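PDB 5AF3: putative antitoxin VapB45 from Mycobacterium tuberculosis, which is possibly the antitoxin of a type II toxin-antitoxin system, with VapC45 as its cognate toxin, and probably binds DNA. Local coordinates for residues A23-W37 against I75-A87. Numbering follows the deposited sequence.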
loop_
_atom_site.group_PDB
_atom_site.type_symbol
_atom_site.label_atom_id
_atom_site.label_comp_id
_atom_site.label_asym_id
_atom_site.label_seq_id
_atom_site.Cartn_x
_atom_site.Cartn_y
_atom_site.Cartn_z
ATOM N N ALA A 23 9.461 3.971 9.769
ATOM C CA ALA A 23 8.551 5.096 9.544
ATOM C C ALA A 23 8.189 5.206 8.072
ATOM O O ALA A 23 7.058 5.527 7.715
ATOM C CB ALA A 23 9.166 6.390 10.082
ATOM N N SER A 24 9.152 4.893 7.206
ATOM C CA SER A 24 8.888 4.917 5.763
ATOM C C SER A 24 7.767 3.926 5.407
ATOM O O SER A 24 6.905 4.232 4.600
ATOM C CB SER A 24 10.191 4.596 5.004
ATOM O OG SER A 24 9.893 4.165 3.689
ATOM N N ARG A 25 7.779 2.750 6.036
ATOM C CA ARG A 25 6.782 1.707 5.739
ATOM C C ARG A 25 5.415 2.095 6.291
ATOM O O ARG A 25 4.410 2.084 5.569
ATOM C CB ARG A 25 7.216 0.367 6.334
ATOM C CG ARG A 25 8.474 -0.185 5.743
ATOM C CD ARG A 25 8.747 -1.552 6.309
ATOM N NE ARG A 25 10.087 -1.565 6.893
ATOM C CZ ARG A 25 10.368 -1.878 8.156
ATOM N NH1 ARG A 25 9.395 -2.257 8.992
ATOM N NH2 ARG A 25 11.637 -1.838 8.567
ATOM N N TYR A 26 5.401 2.501 7.563
ATOM C CA TYR A 26 4.136 2.848 8.216
ATOM C C TYR A 26 3.421 4.055 7.602
ATOM O O TYR A 26 2.208 4.054 7.511
ATOM C CB TYR A 26 4.328 3.059 9.719
ATOM C CG TYR A 26 5.115 2.002 10.457
ATOM C CD1 TYR A 26 5.163 0.650 10.023
ATOM C CD2 TYR A 26 5.828 2.341 11.602
ATOM C CE1 TYR A 26 5.913 -0.318 10.742
ATOM C CE2 TYR A 26 6.563 1.382 12.305
ATOM C CZ TYR A 26 6.589 0.066 11.863
ATOM O OH TYR A 26 7.329 -0.840 12.604
ATOM N N LEU A 27 4.197 5.090 7.238
ATOM C CA LEU A 27 3.684 6.333 6.639
ATOM C C LEU A 27 3.549 6.290 5.110
ATOM O O LEU A 27 2.851 7.126 4.520
ATOM C CB LEU A 27 4.578 7.513 7.028
ATOM C CG LEU A 27 4.778 7.776 8.522
ATOM C CD1 LEU A 27 5.403 9.184 8.643
ATOM C CD2 LEU A 27 3.525 7.624 9.330
ATOM N N VAL A 28 4.181 5.288 4.494
ATOM C CA VAL A 28 4.211 5.155 3.012
ATOM C C VAL A 28 4.839 6.420 2.393
ATOM O O VAL A 28 4.181 7.215 1.684
ATOM C CB VAL A 28 2.820 4.850 2.389
ATOM C CG1 VAL A 28 2.978 4.388 0.930
ATOM C CG2 VAL A 28 2.074 3.792 3.193
ATOM N N VAL A 29 6.107 6.606 2.719
ATOM C CA VAL A 29 6.902 7.753 2.299
ATOM C C VAL A 29 8.293 7.198 2.087
ATOM O O VAL A 29 8.723 6.320 2.851
ATOM C CB VAL A 29 6.927 8.904 3.352
ATOM C CG1 VAL A 29 7.472 8.418 4.671
ATOM C CG2 VAL A 29 7.768 10.120 2.850
ATOM N N PRO A 30 9.003 7.664 1.035
ATOM C CA PRO A 30 10.356 7.176 0.818
ATOM C C PRO A 30 11.272 7.432 1.985
ATOM O O PRO A 30 11.248 8.527 2.590
ATOM C CB PRO A 30 10.808 7.921 -0.467
ATOM C CG PRO A 30 9.548 8.200 -1.172
ATOM C CD PRO A 30 8.586 8.584 -0.037
ATOM N N ARG A 31 12.057 6.414 2.354
ATOM C CA ARG A 31 13.022 6.609 3.398
ATOM C C ARG A 31 13.960 7.824 3.168
ATOM O O ARG A 31 14.345 8.501 4.125
ATOM C CB ARG A 31 13.838 5.344 3.633
ATOM C CG ARG A 31 14.695 5.427 4.876
ATOM C CD ARG A 31 16.042 4.751 4.629
ATOM N NE ARG A 31 17.058 5.281 5.541
ATOM C CZ ARG A 31 17.342 4.767 6.732
ATOM N NH1 ARG A 31 16.702 3.679 7.165
ATOM N NH2 ARG A 31 18.273 5.339 7.486
ATOM N N ALA A 32 14.346 8.083 1.920
ATOM C CA ALA A 32 15.277 9.188 1.680
ATOM C C ALA A 32 14.604 10.520 2.005
ATOM O O ALA A 32 15.257 11.462 2.485
ATOM C CB ALA A 32 15.818 9.160 0.202
ATOM N N THR A 33 13.295 10.587 1.752
ATOM C CA THR A 33 12.513 11.776 2.053
ATOM C C THR A 33 12.519 12.028 3.563
ATOM O O THR A 33 12.756 13.144 4.027
ATOM C CB THR A 33 11.094 11.632 1.453
ATOM O OG1 THR A 33 11.221 11.548 0.026
ATOM C CG2 THR A 33 10.206 12.797 1.783
ATOM N N LEU A 34 12.257 10.976 4.333
ATOM C CA LEU A 34 12.273 11.073 5.783
ATOM C C LEU A 34 13.631 11.499 6.319
ATOM O O LEU A 34 13.704 12.304 7.252
ATOM C CB LEU A 34 11.892 9.718 6.414
ATOM C CG LEU A 34 10.419 9.334 6.345
ATOM C CD1 LEU A 34 10.280 8.014 7.059
ATOM C CD2 LEU A 34 9.507 10.370 7.020
ATOM N N ALA A 35 14.688 10.978 5.710
ATOM C CA ALA A 35 16.038 11.317 6.104
ATOM C C ALA A 35 16.232 12.818 5.924
ATOM O O ALA A 35 16.763 13.472 6.821
ATOM C CB ALA A 35 17.046 10.531 5.295
ATOM N N THR A 36 15.788 13.359 4.783
ATOM C CA THR A 36 15.895 14.813 4.524
ATOM C C THR A 36 15.132 15.597 5.589
ATOM O O THR A 36 15.663 16.578 6.140
ATOM C CB THR A 36 15.413 15.200 3.075
ATOM O OG1 THR A 36 16.206 14.494 2.110
ATOM C CG2 THR A 36 15.546 16.690 2.825
ATOM N N TRP A 37 13.916 15.139 5.922
ATOM C CA TRP A 37 13.109 15.798 6.940
ATOM C C TRP A 37 13.735 15.778 8.343
ATOM O O TRP A 37 13.589 16.726 9.075
ATOM C CB TRP A 37 11.703 15.232 6.994
ATOM C CG TRP A 37 10.898 15.418 5.692
ATOM C CD1 TRP A 37 11.259 16.168 4.602
ATOM C CD2 TRP A 37 9.629 14.838 5.378
ATOM N NE1 TRP A 37 10.295 16.094 3.629
ATOM C CE2 TRP A 37 9.267 15.303 4.083
ATOM C CE3 TRP A 37 8.738 14.005 6.080
ATOM C CZ2 TRP A 37 8.060 14.933 3.456
ATOM C CZ3 TRP A 37 7.547 13.628 5.459
ATOM C CH2 TRP A 37 7.220 14.092 4.148
ATOM N N ILE A 75 7.059 11.161 14.383
ATOM C CA ILE A 75 6.332 10.405 13.353
ATOM C C ILE A 75 4.989 11.075 13.003
ATOM O O ILE A 75 4.516 11.001 11.855
ATOM C CB ILE A 75 6.170 8.877 13.671
ATOM C CG1 ILE A 75 6.129 8.108 12.332
ATOM C CG2 ILE A 75 4.930 8.594 14.496
ATOM C CD1 ILE A 75 6.156 6.600 12.493
ATOM N N ALA A 76 4.399 11.768 13.980
ATOM C CA ALA A 76 3.118 12.447 13.786
ATOM C C ALA A 76 3.374 13.634 12.842
ATOM O O ALA A 76 2.613 13.849 11.893
ATOM C CB ALA A 76 2.562 12.949 15.170
ATOM N N GLU A 77 4.456 14.373 13.099
ATOM C CA GLU A 77 4.875 15.488 12.220
ATOM C C GLU A 77 5.196 14.955 10.797
ATOM O O GLU A 77 4.766 15.521 9.785
ATOM C CB GLU A 77 6.082 16.191 12.847
ATOM C CG GLU A 77 5.689 16.890 14.179
ATOM C CD GLU A 77 6.868 17.395 14.987
ATOM O OE1 GLU A 77 7.976 16.826 14.848
ATOM O OE2 GLU A 77 6.652 18.403 15.737
ATOM N N ALA A 78 5.905 13.836 10.722
ATOM C CA ALA A 78 6.214 13.203 9.416
ATOM C C ALA A 78 4.935 12.766 8.691
ATOM O O ALA A 78 4.829 12.904 7.469
ATOM C CB ALA A 78 7.194 12.013 9.583
ATOM N N TYR A 79 3.967 12.255 9.444
ATOM C CA TYR A 79 2.706 11.817 8.904
ATOM C C TYR A 79 1.966 12.994 8.256
ATOM O O TYR A 79 1.486 12.887 7.111
ATOM C CB TYR A 79 1.841 11.159 9.970
ATOM C CG TYR A 79 0.421 10.895 9.531
ATOM C CD1 TYR A 79 0.092 9.765 8.767
ATOM C CD2 TYR A 79 -0.603 11.761 9.913
ATOM C CE1 TYR A 79 -1.215 9.530 8.394
ATOM C CE2 TYR A 79 -1.888 11.525 9.563
ATOM C CZ TYR A 79 -2.197 10.433 8.781
ATOM O OH TYR A 79 -3.517 10.245 8.448
ATOM N N VAL A 80 1.927 14.119 8.963
ATOM C CA VAL A 80 1.236 15.316 8.450
ATOM C C VAL A 80 1.946 15.895 7.222
ATOM O O VAL A 80 1.297 16.180 6.229
ATOM C CB VAL A 80 1.057 16.355 9.538
ATOM C CG1 VAL A 80 0.521 17.697 8.959
ATOM C CG2 VAL A 80 0.032 15.812 10.606
ATOM N N LEU A 81 3.257 16.044 7.293
ATOM C CA LEU A 81 4.056 16.478 6.147
ATOM C C LEU A 81 3.889 15.552 4.940
ATOM O O LEU A 81 3.902 16.001 3.808
ATOM C CB LEU A 81 5.516 16.541 6.517
ATOM C CG LEU A 81 5.951 17.670 7.457
ATOM C CD1 LEU A 81 7.419 17.515 7.727
ATOM C CD2 LEU A 81 5.628 19.040 6.768
ATOM N N ASN A 82 3.749 14.256 5.180
ATOM C CA ASN A 82 3.468 13.341 4.068
ATOM C C ASN A 82 2.104 13.559 3.438
ATOM O O ASN A 82 1.930 13.358 2.210
ATOM C CB ASN A 82 3.636 11.888 4.495
ATOM C CG ASN A 82 3.766 10.950 3.287
ATOM O OD1 ASN A 82 4.363 11.310 2.268
ATOM N ND2 ASN A 82 3.177 9.765 3.392
ATOM N N ALA A 83 1.138 13.960 4.255
ATOM C CA ALA A 83 -0.189 14.271 3.786
ATOM C C ALA A 83 -0.083 15.527 2.928
ATOM O O ALA A 83 -0.766 15.621 1.891
ATOM C CB ALA A 83 -1.156 14.512 4.943
ATOM N N PHE A 84 0.769 16.472 3.356
ATOM C CA PHE A 84 1.023 17.680 2.546
ATOM C C PHE A 84 1.647 17.276 1.183
ATOM O O PHE A 84 1.204 17.750 0.113
ATOM C CB PHE A 84 1.951 18.695 3.265
ATOM C CG PHE A 84 1.343 19.345 4.481
ATOM C CD1 PHE A 84 0.020 19.118 4.873
ATOM C CD2 PHE A 84 2.134 20.219 5.249
ATOM C CE1 PHE A 84 -0.486 19.733 6.029
ATOM C CE2 PHE A 84 1.627 20.835 6.393
ATOM C CZ PHE A 84 0.339 20.585 6.782
ATOM N N ARG A 85 2.611 16.375 1.226
ATOM C CA ARG A 85 3.346 15.918 0.040
ATOM C C ARG A 85 2.392 15.232 -0.931
ATOM O O ARG A 85 2.402 15.529 -2.117
ATOM C CB ARG A 85 4.440 14.940 0.435
ATOM C CG ARG A 85 5.334 14.480 -0.726
ATOM C CD ARG A 85 6.406 13.530 -0.240
ATOM N NE ARG A 85 5.823 12.228 0.020
ATOM C CZ ARG A 85 5.994 11.151 -0.742
ATOM N NH1 ARG A 85 6.776 11.186 -1.819
ATOM N NH2 ARG A 85 5.406 10.024 -0.385
ATOM N N ARG A 86 1.559 14.331 -0.411
ATOM C CA ARG A 86 0.510 13.662 -1.194
ATOM C C ARG A 86 -0.413 14.639 -1.907
ATOM O O ARG A 86 -0.860 14.373 -3.035
ATOM C CB ARG A 86 -0.331 12.772 -0.266
ATOM C CG ARG A 86 -1.266 11.799 -0.963
ATOM C CD ARG A 86 -1.956 10.904 0.096
ATOM N NE ARG A 86 -1.023 10.038 0.804
ATOM C CZ ARG A 86 -0.722 10.102 2.113
ATOM N NH1 ARG A 86 -1.232 11.027 2.920
ATOM N NH2 ARG A 86 0.130 9.234 2.625
ATOM N N ALA A 87 -0.658 15.795 -1.290
ATOM C CA ALA A 87 -1.571 16.800 -1.835
ATOM C C ALA A 87 -0.979 17.604 -3.002
ATOM O O ALA A 87 -1.695 18.409 -3.637
ATOM C CB ALA A 87 -2.056 17.740 -0.741
HETATM O O HOH W 1 2.229 8.384 0.655
#
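Leu27, Val29 and Trp37, from the two helices and tight turn of a probable helix-turn-helix unit, meet helix 72-86 in the predicted DNA-binding domain, and the contact illustrates how a third helix can hold such a turn through both apolar and polar groups. Leu27 closes the first helix; its CD1 presses on Ala78 CB at 3.5 Å, tighter than usual, while CD2 lies against Tyr79 CB and Ile75 CG1. From the second helix Leu34 CD2 reaches the same Ala78 methyl, and the Trp37 ring fits as a knob among Ala78, Leu81, Asn82 and Arg85. Leu81 CB stands over one face of the indole six-membered ring, a CH-pi contact; Thr33 CG2 lies over the opposite face, toward the rim. A Schellman motif, with Val28 at positive phi, ends the first helix, and Asn82 ND2 donates to Val28 O at 3.2 Å, from above the carbonyl plane. CG anti to the backbone N (chi1 -163°) carries the Asn82 amide to the turn. Arg85 NE (2.8 Å) and NH2 both bind Asn82 OD1 side-on, in the guanidinium plane. Pro30 CD and Val29 CG2 lie over a guanidinium face. By gripping OD1, Arg85 probably settles which way the Asn82 amide faces, so ND2 points to the turn.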